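Local coordinates for protein phosphoribulokinase (Rhodobacter sphaeroides, PDB 1A7J) that catalyses the ATP-dependent phosphorylation of D-ribulose 5-phosphate to D-ribulose 1,5-bisphosphate, a step of the Calvin cycle, at residues Val37-Asp42 and Arg82-Tyr87. Sequence-based numbering, arbitrary orientation.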
ATOM      1  N   VAL A  37      -9.681  -6.273 -11.924  1.00 27.96           N
ATOM      2  CA  VAL A  37      -8.460  -5.723 -12.489  1.00 29.26           C
ATOM      3  C   VAL A  37      -7.627  -5.075 -11.393  1.00 29.17           C
ATOM      4  O   VAL A  37      -8.156  -4.675 -10.371  1.00 30.08           O
ATOM      5  CB  VAL A  37      -8.746  -4.670 -13.582  1.00 31.70           C
ATOM      6  CG1 VAL A  37      -9.569  -5.280 -14.697  1.00 29.28           C
ATOM      7  CG2 VAL A  37      -9.456  -3.475 -12.993  1.00 30.13           C
ATOM      8  N   SER A  38      -6.328  -4.953 -11.600  1.00 28.73           N
ATOM      9  CA  SER A  38      -5.487  -4.442 -10.542  1.00 28.11           C
ATOM     10  C   SER A  38      -4.377  -3.540 -11.054  1.00 30.74           C
ATOM     11  O   SER A  38      -4.138  -3.460 -12.257  1.00 36.85           O
ATOM     12  CB  SER A  38      -4.905  -5.608  -9.741  1.00 25.77           C
ATOM     13  OG  SER A  38      -3.945  -6.333 -10.489  1.00 23.77           O
ATOM     14  N   ILE A  39      -3.882  -2.700 -10.147  1.00 27.41           N
ATOM     15  CA  ILE A  39      -2.772  -1.795 -10.379  1.00 25.99           C
ATOM     16  C   ILE A  39      -1.732  -2.048  -9.285  1.00 29.80           C
ATOM     17  O   ILE A  39      -2.085  -2.139  -8.105  1.00 27.11           O
ATOM     18  CB  ILE A  39      -3.244  -0.328 -10.294  1.00 28.25           C
ATOM     19  CG1 ILE A  39      -4.136   0.025 -11.491  1.00 25.91           C
ATOM     20  CG2 ILE A  39      -2.058   0.613 -10.247  1.00 28.52           C
ATOM     21  CD1 ILE A  39      -4.636   1.463 -11.455  1.00 12.97           C
ATOM     22  N   GLU A  40      -0.527  -2.417  -9.716  1.00 35.63           N
ATOM     23  CA  GLU A  40       0.671  -2.407  -8.878  1.00 40.44           C
ATOM     24  C   GLU A  40       1.216  -0.980  -8.772  1.00 41.29           C
ATOM     25  O   GLU A  40       1.601  -0.384  -9.780  1.00 44.46           O
ATOM     26  CB  GLU A  40       1.750  -3.282  -9.502  1.00 48.88           C
ATOM     27  CG  GLU A  40       1.699  -4.746  -9.142  1.00 66.30           C
ATOM     28  CD  GLU A  40       3.057  -5.397  -9.306  1.00 78.57           C
ATOM     29  OE1 GLU A  40       3.499  -5.569 -10.465  1.00 82.79           O
ATOM     30  OE2 GLU A  40       3.734  -5.618  -8.275  1.00 89.29           O
ATOM     31  N   GLY A  41       1.380  -0.495  -7.544  1.00 33.32           N
ATOM     32  CA  GLY A  41       1.726   0.895  -7.333  1.00 27.19           C
ATOM     33  C   GLY A  41       3.048   1.295  -7.946  1.00 26.37           C
ATOM     34  O   GLY A  41       3.272   2.466  -8.198  1.00 25.84           O
ATOM     35  N   ASP A  42       3.909   0.326  -8.228  1.00 29.77           N
ATOM     36  CA  ASP A  42       5.199   0.622  -8.845  1.00 37.33           C
ATOM     37  C   ASP A  42       4.993   1.174 -10.241  1.00 36.02           C
ATOM     38  O   ASP A  42       5.739   2.035 -10.695  1.00 40.72           O
ATOM     39  CB  ASP A  42       6.062  -0.636  -8.932  1.00 42.46           C
ATOM     40  CG  ASP A  42       6.352  -1.238  -7.576  1.00 46.42           C
ATOM     41  OD1 ASP A  42       7.200  -0.676  -6.850  1.00 42.55           O
ATOM     42  OD2 ASP A  42       5.738  -2.276  -7.240  1.00 56.42           O
ATOM     43  N   ARG A  82      -6.248  10.039 -12.937  1.00 27.20           N
ATOM     44  CA  ARG A  82      -7.070  10.011 -14.138  1.00 22.31           C
ATOM     45  C   ARG A  82      -7.650   8.646 -14.285  1.00 23.85           C
ATOM     46  O   ARG A  82      -8.848   8.523 -14.492  1.00 25.73           O
ATOM     47  CB  ARG A  82      -6.284  10.352 -15.363  1.00 15.66           C
ATOM     48  N   VAL A  83      -6.838   7.623 -14.016  1.00 21.89           N
ATOM     49  CA  VAL A  83      -7.279   6.233 -14.175  1.00 23.25           C
ATOM     50  C   VAL A  83      -8.330   5.814 -13.148  1.00 24.85           C
ATOM     51  O   VAL A  83      -9.278   5.101 -13.478  1.00 26.30           O
ATOM     52  CB  VAL A  83      -6.107   5.253 -14.113  1.00 24.23           C
ATOM     53  CG1 VAL A  83      -6.620   3.850 -14.138  1.00 23.81           C
ATOM     54  CG2 VAL A  83      -5.215   5.447 -15.309  1.00 25.79           C
ATOM     55  N   PHE A  84      -8.178   6.282 -11.917  1.00 26.55           N
ATOM     56  CA  PHE A  84      -9.181   6.048 -10.896  1.00 29.40           C
ATOM     57  C   PHE A  84     -10.483   6.736 -11.284  1.00 36.98           C
ATOM     58  O   PHE A  84     -11.554   6.147 -11.163  1.00 36.11           O
ATOM     59  CB  PHE A  84      -8.693   6.583  -9.558  1.00 30.16           C
ATOM     60  CG  PHE A  84      -7.882   5.601  -8.769  1.00 27.43           C
ATOM     61  CD1 PHE A  84      -7.341   4.480  -9.375  1.00 22.74           C
ATOM     62  CD2 PHE A  84      -7.770   5.735  -7.391  1.00 23.95           C
ATOM     63  CE1 PHE A  84      -6.724   3.491  -8.613  1.00 28.77           C
ATOM     64  CE2 PHE A  84      -7.152   4.763  -6.631  1.00 20.69           C
ATOM     65  CZ  PHE A  84      -6.636   3.634  -7.237  1.00 21.40           C
ATOM     66  N   ARG A  85     -10.371   7.961 -11.803  1.00 45.80           N
ATOM     67  CA  ARG A  85     -11.480   8.705 -12.428  1.00 50.98           C
ATOM     68  C   ARG A  85     -12.179   7.896 -13.529  1.00 50.50           C
ATOM     69  O   ARG A  85     -13.404   7.820 -13.580  1.00 50.26           O
ATOM     70  CB  ARG A  85     -10.943  10.009 -13.040  1.00 54.40           C
ATOM     71  CG  ARG A  85     -11.790  11.251 -12.815  1.00 61.89           C
ATOM     72  CD  ARG A  85     -10.917  12.442 -12.402  1.00 73.55           C
ATOM     73  NE  ARG A  85     -10.723  13.420 -13.473  1.00 84.77           N
ATOM     74  CZ  ARG A  85      -9.564  13.648 -14.093  1.00 88.79           C
ATOM     75  NH1 ARG A  85      -8.592  12.747 -14.057  1.00 88.33           N
ATOM     76  NH2 ARG A  85      -9.436  14.704 -14.890  1.00 92.16           N
ATOM     77  N   GLU A  86     -11.381   7.281 -14.397  1.00 49.02           N
ATOM     78  CA  GLU A  86     -11.882   6.565 -15.565  1.00 47.69           C
ATOM     79  C   GLU A  86     -12.536   5.239 -15.217  1.00 46.19           C
ATOM     80  O   GLU A  86     -13.536   4.864 -15.817  1.00 46.47           O
ATOM     81  CB  GLU A  86     -10.747   6.317 -16.551  1.00 50.59           C
ATOM     82  CG  GLU A  86     -11.154   6.421 -17.985  1.00 46.93           C
ATOM     83  CD  GLU A  86     -10.049   6.972 -18.839  1.00 53.40           C
ATOM     84  OE1 GLU A  86      -9.937   8.227 -18.934  1.00 53.26           O
ATOM     85  OE2 GLU A  86      -9.299   6.144 -19.413  1.00 50.82           O
ATOM     86  N   TYR A  87     -11.961   4.507 -14.269  1.00 42.52           N
ATOM     87  CA  TYR A  87     -12.587   3.273 -13.825  1.00 38.42           C
ATOM     88  C   TYR A  87     -13.979   3.544 -13.288  1.00 32.37           C
ATOM     89  O   TYR A  87     -14.942   2.942 -13.735  1.00 31.33           O
ATOM     90  CB  TYR A  87     -11.769   2.604 -12.741  1.00 40.68           C
ATOM     91  CG  TYR A  87     -12.205   1.189 -12.528  1.00 37.11           C
ATOM     92  CD1 TYR A  87     -11.752   0.188 -13.362  1.00 39.25           C
ATOM     93  CD2 TYR A  87     -13.178   0.871 -11.588  1.00 36.09           C
ATOM     94  CE1 TYR A  87     -12.246  -1.094 -13.274  1.00 39.00           C
ATOM     95  CE2 TYR A  87     -13.684  -0.414 -11.491  1.00 37.29           C
ATOM     96  CZ  TYR A  87     -13.209  -1.391 -12.337  1.00 40.62           C
ATOM     97  OH  TYR A  87     -13.655  -2.685 -12.229  1.00 53.08           O
TER
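Strand 37-40 and helix 82-87 run antiparallel, their axes 172° apart and 11.8 Å from each other at closest approach, with Val37 abreast of Tyr87 and Ile39 of Val83. Every contact across the gap is apolar, and no hydrogen bond links the two segments. Val37 and Ile39 both direct their side chains at the helix; Ser38, between them, belongs to the other face of the strand. Ile39 touches two residues of the helix and buries the largest area of any residue here, 45 Å². Its side chain is extended beyond CB (chi2 180°), which carries CD1 out to the helix. There Ile39 CD1 lies 4.1 Å from Val83 CG1. Ile39 CD1 also meets the Phe84 ring at its edge, near the ring plane, 4.1 Å from Phe84 CE1. Strand 36-40 is, within this chain, an outermost strand of the mixed sheet in this P-loop kinase fold, and helix 77-90 packs over one face of that sheet. Strand 36-40 pairs in parallel with strand 127-132, whose Leu128 touches Ile39, Phe84 and Tyr87. Phe84 and Tyr87 extend the same apolar layer to Ile7 of strand 7-11. At the start of the strand segment, Val37 CG2 packs obliquely against the Tyr87 ring, 3.7 Å from CE1. Tyr87 CG stands anti to the backbone N (chi1 -165°), placing the ring beside Val37. Past the other end of the strand, the chain turns through Gly41 into Asp42, a residue of the catalytic site.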